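Local coordinates for protein beta-phosphoglucomutase (PDB 4GIB) that probably interconverts beta-D-glucose 1-phosphate and beta-D-glucose 6-phosphate, as a magnesium-dependent mutase of the haloacid dehalogenase superfamily, at residues K68-R72 / M73-D77; T40-Y43 / H44-A47; T61-N64 / E65-K68; K94-M97 / A98-N102. One frame throughout, in Å; residues are numbered along the deposited sequence. Where two conformers were deposited one is given.

All four contacts are local and lie in the helical cap that faces the Rossmann-like core of this HAD-type enzyme. Along the chain the order is interaction 2, on helix 41-53, interaction 3, in the loop that follows, interaction 1, where that loop enters helix 72-82, and interaction 4, on helix 91-109. Interactions 1 and 3 share Lys68, with centres about 10 Å apart; interaction 2 lies about 12 Å from interaction 1 and 15 Å from interaction 4, centre to centre. Interactions 3 and 4 do not touch. Interactions 1, 3 and 4 hold predicted substrate residues, and interaction 2 adds His44, hydrogen-bonded to Lys101 of interaction 4.

Interaction 1: residues K68-R72 / M73-D77; sequences KGISR and MESLD. With PO4 (phosphate ion), chain F.
Ser71 and Ser75 join across the first turn of helix 72-82, where Ser71 is the N-cap residue. The backbone hydrogen bonds of this turn run from Ser75 N to Ser71 O (2.8 Å) and from Leu76 N to Arg72 O. A side-chain bond adds to them: Ser75 OG donates to Ser71 O at 2.7 Å from well above the carbonyl plane, so that one oxygen receives two donors from the same residue. With OG turned beside its own backbone N (chi1 -62°), the hydroxyl folds back over the helix start. Water 1 accepts from Met73 N at 2.8 Å and makes a weak contact with Ser71 OG.

Apolar packing is modest. CG2 of Ile70 lies 3.5 Å from Glu74 CG, the two side chains crossing obliquely, while the carboxylate of Glu74 turns to a salt bridge with Arg78.

Charged hydrogen bonds gather at Arg72, a predicted substrate residue, around a phosphate ion probably from the crystallisation liquor. Ser141, Lys142 and Asn143 hold the same anion. The arginine chain bends at chi3 (-50°) and presents its guanidinium edge: NE gives a nearly straight bond to phosphate O4 at 2.8 Å, and NH1 reaches phosphate O3 at 3.0 Å.

Interaction 2: residues T40-Y43 / H44-A47; sequences TAYY and HYMA. With GLY (glycine), chain H.
His44 lies in the first turn of helix 41-53, a cap helix, and sends its backbone N to Thr40 O at 3.0 Å in the usual i to i+4 pattern. Its imidazole lies alongside the Thr40 side chain, both pointing the same way. Water 2 sits near the imidazole plane at the ring edge and bridges NE2 to Thr40 OG1, 2.6 Å from the hydroxyl. The other ring nitrogen, ND1, is hydrogen-bonded to Lys101, a predicted substrate residue, and Tyr105 stacks on the ring.

Tyr45 follows, its backbone N bonded to Ala41 O. Its ring meets that of Tyr42 obliquely, CD2 coming within 3.9 Å of Tyr42 CE1 with the planes 40° apart; Asn64 of the following loop also touches this side chain.

Met46 returns to Tyr42 through both backbone and side chain. Its N donates to Tyr42 O at 2.9 Å, and the two side chains cross at about a right angle in an oblique Met-aromatic contact, SD lying 4.4 Å from the ring centroid.

Ala47 closes the turn with a bond from N to Tyr43 O. A chi1 of -165° swings the Tyr42 ring out to the bound glycine, whose OXT sits 3.3 Å above the ring plane over its centre.

Interaction 3: residues T61-N64 / E65-K68; sequences TKFN and ESLK
Asn64 and Leu67 close a short 3-10 turn in the loop between helices 41-53 and 72-82, and this is the firm part of the contact. Leu67 N donates to Asn64 O at 2.8 Å, approaching from well above the carbonyl plane. A weak bond from Lys68 N reaches the same oxygen, so two successive amides converge on one carbonyl. The side chains meet at about a right angle: Leu67 CD1 lies 3.7 Å from Asn64 OD1. With its CG beside the backbone N (chi1 -61°), Leu67 lies over the Asn64 backbone and also packs on Arg78 and Ile79 of helix 72-82, while Asn64 reaches Tyr45 of helix 41-53. The turn is thus held between the two cap helices.

Phe63 and Ser66 form the next layer. Ser66 OG donates to Phe63 O at 3.0 Å, tilted moderately from the carbonyl plane, and the same hydroxyl stands 4.1 Å above one face of the Phe63 ring, displaced toward the rim. Phe63 CE2 touches Leu67 CD1 at 4.1 Å. This ring also meets that of Phe82, bringing the turn against the end of helix 72-82.

The solvent side is looser. Thr61, Lys62 and Glu65 are exposed; Glu65 CB lies 3.1 Å from Lys62 O, but the carboxylate makes no bond to segment 61-64. Lys68 leads the other way, toward the metal site, with salt bridges to Asp34 and Asp195. Coming from the exposed side, the Glu65 carboxylate keeps its OE1 4.1 Å from ND2 of the buried Asn64, the carboxylate and amide planes 56° apart.

Interaction 4: residues K94-M97 / A98-N102; sequences KVRM and AEEKN
Lys94 O receives the shortest polar bond of this contact, from Ala98 N at 2.8 Å, the first of four successive i to i+4 bonds along helix 91-109. Glu99 N to Val95 O (3.0 Å), Glu100 N to Arg96 O and Lys101 N to Met97 O follow in step, so the backbone is regular throughout.

On the exposed flank a salt bridge spans the same interval. Arg96 NH1 donates to Glu100 OE2 at 2.9 Å, with an N-H...O angle of 133°. The side chains lie side by side and point the same way, the guanidinium and carboxylate planes 23° apart. Glu100 is extended beyond CG, whereas Arg96 bends at chi2 and chi3 (85°), which turns its guanidinium along the helix toward the acid; the arginine was modelled in two conformers, so the bridge is less certain. Each group has a second partner: Glu93 takes Arg96 NH2, and Lys54 pairs with Glu100 OE1. Where the bridge forms, Glu100 would lie between Arg96 and Lys54.

The buried flank faces the neighbouring cap helices. Met97 packs on Leu51, Val55 and Phe89, while Ala98 and Lys94 meet Met73 of helix 72-82. Lys101 turns inward, toward His44, and makes a cation-pi contact with Trp48. The arrangement is that of an amphipathic helix in a helical HAD cap, its inner side contributing a predicted substrate-binding lysine.

Interaction 1: residues K68-R72 / M73-D77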
loop_
_atom_site.group_PDB
_atom_site.type_symbol
_atom_site.label_atom_id
_atom_site.label_comp_id
_atom_site.label_asym_id
_atom_site.label_seq_id
_atom_site.Cartn_x
_atom_site.Cartn_y
_atom_site.Cartn_z
ATOM N N LYS A 68 -3.048 8.637 2.961
ATOM C CA LYS A 68 -2.138 7.509 2.931
ATOM C C LYS A 68 -2.753 6.303 2.246
ATOM O O LYS A 68 -3.852 5.866 2.599
ATOM C CB LYS A 68 -1.741 7.145 4.360
ATOM C CG LYS A 68 -0.672 6.094 4.469
ATOM C CD LYS A 68 -0.365 5.784 5.925
ATOM C CE LYS A 68 0.576 4.593 6.043
ATOM N NZ LYS A 68 1.891 4.825 5.379
ATOM N N GLY A 69 -2.038 5.770 1.258
ATOM C CA GLY A 69 -2.505 4.612 0.513
ATOM C C GLY A 69 -3.686 4.899 -0.399
ATOM O O GLY A 69 -4.360 3.979 -0.836
ATOM N N ILE A 70 -3.935 6.173 -0.687
ATOM C CA ILE A 70 -5.046 6.579 -1.556
ATOM C C ILE A 70 -4.491 6.994 -2.934
ATOM O O ILE A 70 -3.437 7.614 -3.014
ATOM C CB ILE A 70 -5.868 7.753 -0.923
ATOM C CG1 ILE A 70 -6.393 7.391 0.473
ATOM C CG2 ILE A 70 -7.040 8.122 -1.780
ATOM C CD1 ILE A 70 -7.402 6.200 0.502
ATOM N N SER A 71 -5.203 6.639 -4.002
ATOM C CA SER A 71 -4.814 6.980 -5.374
ATOM C C SER A 71 -4.727 8.494 -5.577
ATOM O O SER A 71 -5.385 9.262 -4.872
ATOM C CB SER A 71 -5.810 6.394 -6.392
ATOM O OG SER A 71 -7.073 7.069 -6.358
ATOM N N ARG A 72 -3.958 8.897 -6.589
ATOM C CA ARG A 72 -3.674 10.314 -6.892
ATOM C C ARG A 72 -4.855 11.262 -6.983
ATOM O O ARG A 72 -4.889 12.276 -6.284
ATOM C CB ARG A 72 -2.870 10.411 -8.194
ATOM C CG ARG A 72 -2.354 11.805 -8.532
ATOM C CD ARG A 72 -1.553 11.760 -9.817
ATOM N NE ARG A 72 -0.571 10.692 -9.723
ATOM C CZ ARG A 72 0.130 10.210 -10.728
ATOM N NH1 ARG A 72 0.984 9.216 -10.494
ATOM N NH2 ARG A 72 -0.007 10.699 -11.951
ATOM N N MET A 73 -5.796 10.985 -7.871
ATOM C CA MET A 73 -6.945 11.881 -8.051
ATOM C C MET A 73 -7.913 11.853 -6.863
ATOM O O MET A 73 -8.505 12.894 -6.514
ATOM C CB MET A 73 -7.650 11.585 -9.370
ATOM C CG MET A 73 -6.724 11.796 -10.607
ATOM S SD MET A 73 -6.124 13.508 -10.794
ATOM C CE MET A 73 -7.686 14.321 -11.147
ATOM N N GLU A 74 -8.080 10.698 -6.224
ATOM C CA GLU A 74 -8.935 10.641 -5.048
ATOM C C GLU A 74 -8.297 11.462 -3.936
ATOM O O GLU A 74 -8.995 12.216 -3.241
ATOM C CB GLU A 74 -9.169 9.205 -4.576
ATOM C CG GLU A 74 -9.997 9.091 -3.292
ATOM C CD GLU A 74 -11.385 9.741 -3.381
ATOM O OE1 GLU A 74 -11.903 9.909 -4.505
ATOM O OE2 GLU A 74 -11.967 10.067 -2.312
ATOM N N SER A 75 -6.972 11.323 -3.788
ATOM C CA SER A 75 -6.211 12.048 -2.779
ATOM C C SER A 75 -6.380 13.539 -2.957
ATOM O O SER A 75 -6.569 14.249 -1.986
ATOM C CB SER A 75 -4.716 11.685 -2.838
ATOM O OG SER A 75 -4.524 10.318 -2.578
ATOM N N LEU A 76 -6.325 14.003 -4.205
ATOM C CA LEU A 76 -6.497 15.413 -4.507
ATOM C C LEU A 76 -7.901 15.894 -4.105
ATOM O O LEU A 76 -8.030 16.964 -3.522
ATOM C CB LEU A 76 -6.191 15.724 -5.999
ATOM C CG LEU A 76 -6.408 17.180 -6.459
ATOM C CD1 LEU A 76 -5.594 18.152 -5.611
ATOM C CD2 LEU A 76 -6.087 17.377 -7.943
ATOM N N ASP A 77 -8.937 15.115 -4.423
ATOM C CA ASP A 77 -10.333 15.457 -4.063
ATOM C C ASP A 77 -10.523 15.570 -2.553
ATOM O O ASP A 77 -11.250 16.451 -2.079
ATOM C CB ASP A 77 -11.351 14.435 -4.631
ATOM C CG ASP A 77 -11.806 14.760 -6.049
ATOM O OD1 ASP A 77 -11.398 15.801 -6.616
ATOM O OD2 ASP A 77 -12.608 13.982 -6.601
HETATM P P PO4 F . 0.477 8.024 -7.190
HETATM O O1 PO4 F . -0.314 7.577 -5.975
HETATM O O2 PO4 F . 1.900 7.667 -6.907
HETATM O O3 PO4 F . -0.001 7.302 -8.425
HETATM O O4 PO4 F . 0.326 9.506 -7.409
HETATM O O HOH W 1 -6.379 8.641 -9.363
#

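Interaction 2: residues T40-Y43 / H44-A47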
loop_
_atom_site.group_PDB
_atom_site.type_symbol
_atom_site.label_atom_id
_atom_site.label_comp_id
_atom_site.label_asym_id
_atom_site.label_seq_id
_atom_site.Cartn_x
_atom_site.Cartn_y
_atom_site.Cartn_z
ATOM N N THR A 40 7.064 5.815 1.656
ATOM C CA THR A 40 6.781 6.814 0.623
ATOM C C THR A 40 5.805 7.901 1.102
ATOM O O THR A 40 5.655 8.954 0.446
ATOM C CB THR A 40 6.128 6.147 -0.559
ATOM O OG1 THR A 40 4.909 5.543 -0.122
ATOM C CG2 THR A 40 7.050 5.073 -1.157
ATOM N N ALA A 41 5.155 7.642 2.243
ATOM C CA ALA A 41 4.120 8.520 2.793
ATOM C C ALA A 41 4.592 9.951 3.030
ATOM O O ALA A 41 3.870 10.917 2.726
ATOM C CB ALA A 41 3.547 7.910 4.104
ATOM N N TYR A 42 5.802 10.101 3.553
ATOM C CA TYR A 42 6.306 11.439 3.788
ATOM C C TYR A 42 6.568 12.168 2.465
ATOM O O TYR A 42 6.331 13.382 2.362
ATOM C CB TYR A 42 7.562 11.426 4.652
ATOM C CG TYR A 42 7.879 12.795 5.192
ATOM C CD1 TYR A 42 7.079 13.368 6.175
ATOM C CD2 TYR A 42 8.972 13.516 4.739
ATOM C CE1 TYR A 42 7.355 14.629 6.684
ATOM C CE2 TYR A 42 9.261 14.777 5.250
ATOM C CZ TYR A 42 8.449 15.321 6.224
ATOM O OH TYR A 42 8.734 16.553 6.743
ATOM N N TYR A 43 7.040 11.438 1.452
ATOM C CA TYR A 43 7.310 12.065 0.142
ATOM C C TYR A 43 6.014 12.560 -0.496
ATOM O O TYR A 43 5.970 13.658 -1.022
ATOM C CB TYR A 43 8.048 11.116 -0.805
ATOM C CG TYR A 43 9.387 10.648 -0.293
ATOM C CD1 TYR A 43 10.357 11.564 0.096
ATOM C CD2 TYR A 43 9.714 9.294 -0.265
ATOM C CE1 TYR A 43 11.607 11.144 0.564
ATOM C CE2 TYR A 43 10.976 8.862 0.187
ATOM C CZ TYR A 43 11.907 9.799 0.603
ATOM O OH TYR A 43 13.145 9.409 1.058
ATOM N N HIS A 44 4.962 11.744 -0.444
ATOM C CA HIS A 44 3.651 12.137 -0.958
ATOM C C HIS A 44 3.165 13.381 -0.227
ATOM O O HIS A 44 2.654 14.310 -0.836
ATOM C CB HIS A 44 2.599 11.037 -0.744
ATOM C CG HIS A 44 2.706 9.891 -1.696
ATOM N ND1 HIS A 44 2.305 9.982 -3.009
ATOM C CD2 HIS A 44 3.115 8.610 -1.514
ATOM C CE1 HIS A 44 2.499 8.819 -3.608
ATOM N NE2 HIS A 44 2.976 7.966 -2.719
ATOM N N TYR A 45 3.326 13.374 1.092
ATOM C CA TYR A 45 2.902 14.494 1.926
ATOM C C TYR A 45 3.624 15.796 1.584
ATOM O O TYR A 45 3.013 16.843 1.572
ATOM C CB TYR A 45 3.068 14.157 3.398
ATOM C CG TYR A 45 3.040 15.365 4.281
ATOM C CD1 TYR A 45 1.839 15.996 4.602
ATOM C CD2 TYR A 45 4.213 15.892 4.797
ATOM C CE1 TYR A 45 1.819 17.126 5.410
ATOM C CE2 TYR A 45 4.197 17.020 5.618
ATOM C CZ TYR A 45 2.997 17.625 5.926
ATOM O OH TYR A 45 2.985 18.757 6.732
ATOM N N MET A 46 4.925 15.725 1.345
ATOM C CA MET A 46 5.697 16.902 0.953
ATOM C C MET A 46 5.192 17.425 -0.385
ATOM O O MET A 46 5.073 18.644 -0.580
ATOM C CB MET A 46 7.192 16.564 0.844
ATOM C CG MET A 46 7.877 16.387 2.181
ATOM S SD MET A 46 9.635 16.031 2.050
ATOM C CE MET A 46 9.621 14.349 1.482
ATOM N N ALA A 47 4.902 16.493 -1.301
ATOM C CA ALA A 47 4.404 16.838 -2.632
ATOM C C ALA A 47 2.987 17.406 -2.578
ATOM O O ALA A 47 2.688 18.380 -3.284
ATOM C CB ALA A 47 4.453 15.623 -3.562
HETATM N N GLY H . 10.079 9.583 7.524
HETATM C CA GLY H . 11.090 10.369 8.294
HETATM C C GLY H . 10.596 11.761 8.652
HETATM O O GLY H . 10.438 12.100 9.826
HETATM O OXT GLY H . 10.335 12.596 7.784
HETATM O O HOH W 2 3.379 4.786 -2.118
#

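Interaction 3: residues T61-N64 / E65-K68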
loop_
_atom_site.group_PDB
_atom_site.type_symbol
_atom_site.label_atom_id
_atom_site.label_comp_id
_atom_site.label_asym_id
_atom_site.label_seq_id
_atom_site.Cartn_x
_atom_site.Cartn_y
_atom_site.Cartn_z
ATOM N N THR A 61 0.518 16.380 9.082
ATOM C CA THR A 61 0.792 14.935 9.111
ATOM C C THR A 61 -0.354 14.109 9.747
ATOM O O THR A 61 -0.348 12.877 9.678
ATOM C CB THR A 61 2.144 14.613 9.794
ATOM O OG1 THR A 61 2.550 13.282 9.442
ATOM C CG2 THR A 61 2.057 14.769 11.324
ATOM N N LYS A 62 -1.325 14.793 10.363
ATOM C CA LYS A 62 -2.492 14.130 10.940
ATOM C C LYS A 62 -3.568 13.932 9.865
ATOM O O LYS A 62 -4.065 12.816 9.681
ATOM C CB LYS A 62 -3.038 14.916 12.135
ATOM C CG LYS A 62 -2.062 14.969 13.315
ATOM C CD LYS A 62 -2.669 15.633 14.549
ATOM C CE LYS A 62 -1.683 15.630 15.715
ATOM N NZ LYS A 62 -2.267 16.191 16.974
ATOM N N PHE A 63 -3.927 15.002 9.156
ATOM C CA PHE A 63 -4.911 14.897 8.073
ATOM C C PHE A 63 -4.384 13.968 6.987
ATOM O O PHE A 63 -5.085 13.061 6.546
ATOM C CB PHE A 63 -5.239 16.262 7.468
ATOM C CG PHE A 63 -6.104 16.183 6.232
ATOM C CD1 PHE A 63 -7.477 15.989 6.336
ATOM C CD2 PHE A 63 -5.544 16.305 4.967
ATOM C CE1 PHE A 63 -8.279 15.916 5.185
ATOM C CE2 PHE A 63 -6.340 16.238 3.820
ATOM C CZ PHE A 63 -7.707 16.041 3.935
ATOM N N ASN A 64 -3.140 14.200 6.573
ATOM C CA ASN A 64 -2.491 13.374 5.566
ATOM C C ASN A 64 -2.629 11.884 5.870
ATOM O O ASN A 64 -2.587 11.056 4.969
ATOM C CB ASN A 64 -1.010 13.713 5.462
ATOM C CG ASN A 64 -0.271 12.801 4.507
ATOM O OD1 ASN A 64 -0.456 12.866 3.292
ATOM N ND2 ASN A 64 0.595 11.953 5.055
ATOM N N GLU A 65 -2.806 11.544 7.136
ATOM C CA GLU A 65 -2.934 10.158 7.508
ATOM C C GLU A 65 -4.210 9.525 6.903
ATOM O O GLU A 65 -4.416 8.330 7.060
ATOM C CB GLU A 65 -2.887 10.013 9.030
ATOM C CG GLU A 65 -2.101 8.794 9.520
ATOM C CD GLU A 65 -0.587 8.928 9.275
ATOM O OE1 GLU A 65 -0.181 9.494 8.233
ATOM O OE2 GLU A 65 0.198 8.451 10.125
ATOM N N SER A 66 -5.038 10.340 6.215
ATOM C CA SER A 66 -6.254 9.889 5.482
ATOM C C SER A 66 -6.061 10.038 3.950
ATOM O O SER A 66 -7.019 9.979 3.164
ATOM C CB SER A 66 -7.462 10.717 5.860
ATOM O OG SER A 66 -7.472 11.927 5.117
ATOM N N LEU A 67 -4.837 10.327 3.543
ATOM C CA LEU A 67 -4.483 10.389 2.140
ATOM C C LEU A 67 -3.561 9.204 1.875
ATOM O O LEU A 67 -3.337 8.820 0.736
ATOM C CB LEU A 67 -3.753 11.683 1.804
ATOM C CG LEU A 67 -4.495 12.989 2.025
ATOM C CD1 LEU A 67 -3.538 14.137 1.760
ATOM C CD2 LEU A 67 -5.721 13.060 1.139
ATOM N N LYS A 68 -3.048 8.637 2.961
ATOM C CA LYS A 68 -2.138 7.509 2.931
ATOM C C LYS A 68 -2.753 6.303 2.246
ATOM O O LYS A 68 -3.852 5.866 2.599
ATOM C CB LYS A 68 -1.741 7.145 4.360
ATOM C CG LYS A 68 -0.672 6.094 4.469
ATOM C CD LYS A 68 -0.365 5.784 5.925
ATOM C CE LYS A 68 0.576 4.593 6.043
ATOM N NZ LYS A 68 1.891 4.825 5.379
#

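Interaction 4: residues K94-M97 / A98-N102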
loop_
_atom_site.group_PDB
_atom_site.type_symbol
_atom_site.label_atom_id
_atom_site.label_comp_id
_atom_site.label_asym_id
_atom_site.label_seq_id
_atom_site.Cartn_x
_atom_site.Cartn_y
_atom_site.Cartn_z
ATOM N N LYS A 94 -8.034 19.881 -12.134
ATOM C CA LYS A 94 -7.535 18.909 -11.189
ATOM C C LYS A 94 -6.403 18.063 -11.853
ATOM O O LYS A 94 -5.409 17.747 -11.209
ATOM C CB LYS A 94 -8.645 18.002 -10.669
ATOM C CG LYS A 94 -9.787 18.706 -10.010
ATOM C CD LYS A 94 -10.459 17.779 -9.023
ATOM C CE LYS A 94 -11.634 18.400 -8.336
ATOM N NZ LYS A 94 -12.848 18.318 -9.165
ATOM N N VAL A 95 -6.577 17.702 -13.130
ATOM C CA VAL A 95 -5.551 16.964 -13.894
ATOM C C VAL A 95 -4.233 17.769 -13.908
ATOM O O VAL A 95 -3.149 17.210 -13.712
ATOM C CB VAL A 95 -6.019 16.653 -15.366
ATOM C CG1 VAL A 95 -4.830 16.303 -16.282
ATOM C CG2 VAL A 95 -7.120 15.527 -15.389
ATOM N N ARG A 96 -4.328 19.081 -14.106
ATOM C CA ARG A 96 -3.129 19.921 -14.131
ATOM C C ARG A 96 -2.446 19.922 -12.770
ATOM O O ARG A 96 -1.216 19.811 -12.663
ATOM C CB ARG A 96 -3.476 21.363 -14.455
ATOM C CG ARG A 96 -2.289 22.177 -14.950
ATOM C CD ARG A 96 -2.285 23.566 -14.332
ATOM N NE ARG A 96 -1.633 23.540 -13.014
ATOM C CZ ARG A 96 -1.747 24.481 -12.080
ATOM N NH1 ARG A 96 -1.091 24.347 -10.934
ATOM N NH2 ARG A 96 -2.526 25.538 -12.269
ATOM N N MET A 97 -3.250 20.062 -11.725
ATOM C CA MET A 97 -2.720 20.115 -10.362
ATOM C C MET A 97 -2.071 18.800 -9.972
ATOM O O MET A 97 -1.020 18.781 -9.339
ATOM C CB MET A 97 -3.827 20.463 -9.378
ATOM C CG MET A 97 -4.413 21.856 -9.554
ATOM S SD MET A 97 -5.878 22.078 -8.505
ATOM C CE MET A 97 -5.184 21.754 -6.923
ATOM N N ALA A 98 -2.704 17.704 -10.364
ATOM C CA ALA A 98 -2.194 16.369 -10.082
ATOM C C ALA A 98 -0.842 16.140 -10.762
ATOM O O ALA A 98 0.038 15.516 -10.192
ATOM C CB ALA A 98 -3.204 15.306 -10.544
ATOM N N GLU A 99 -0.709 16.634 -11.989
ATOM C CA GLU A 99 0.514 16.479 -12.763
ATOM C C GLU A 99 1.693 17.157 -12.086
ATOM O O GLU A 99 2.763 16.560 -11.963
ATOM C CB GLU A 99 0.329 17.062 -14.166
ATOM C CG GLU A 99 1.586 16.992 -15.050
ATOM C CD GLU A 99 1.294 17.260 -16.529
ATOM O OE1 GLU A 99 0.157 16.997 -16.977
ATOM O OE2 GLU A 99 2.207 17.714 -17.249
ATOM N N GLU A 100 1.486 18.401 -11.658
ATOM C CA GLU A 100 2.519 19.180 -11.009
ATOM C C GLU A 100 2.967 18.474 -9.739
ATOM O O GLU A 100 4.153 18.397 -9.448
ATOM C CB GLU A 100 2.014 20.605 -10.709
ATOM C CG GLU A 100 3.007 21.457 -9.931
ATOM C CD GLU A 100 2.496 22.857 -9.593
ATOM O OE1 GLU A 100 3.136 23.500 -8.727
ATOM O OE2 GLU A 100 1.474 23.312 -10.177
ATOM N N LYS A 101 2.010 17.943 -8.996
ATOM C CA LYS A 101 2.309 17.210 -7.795
ATOM C C LYS A 101 3.070 15.933 -8.130
ATOM O O LYS A 101 4.061 15.613 -7.471
ATOM C CB LYS A 101 1.015 16.887 -7.039
ATOM C CG LYS A 101 1.195 16.038 -5.768
ATOM C CD LYS A 101 1.230 14.525 -6.025
ATOM C CE LYS A 101 1.581 13.781 -4.738
ATOM N NZ LYS A 101 1.538 12.316 -4.859
ATOM N N ASN A 102 2.605 15.202 -9.140
ATOM C CA ASN A 102 3.271 13.954 -9.526
ATOM C C ASN A 102 4.745 14.218 -9.883
ATOM O O ASN A 102 5.639 13.556 -9.352
ATOM C CB ASN A 102 2.542 13.279 -10.688
ATOM C CG ASN A 102 3.033 11.845 -10.960
ATOM O OD1 ASN A 102 3.369 11.100 -10.047
ATOM N ND2 ASN A 102 2.992 11.445 -12.220
#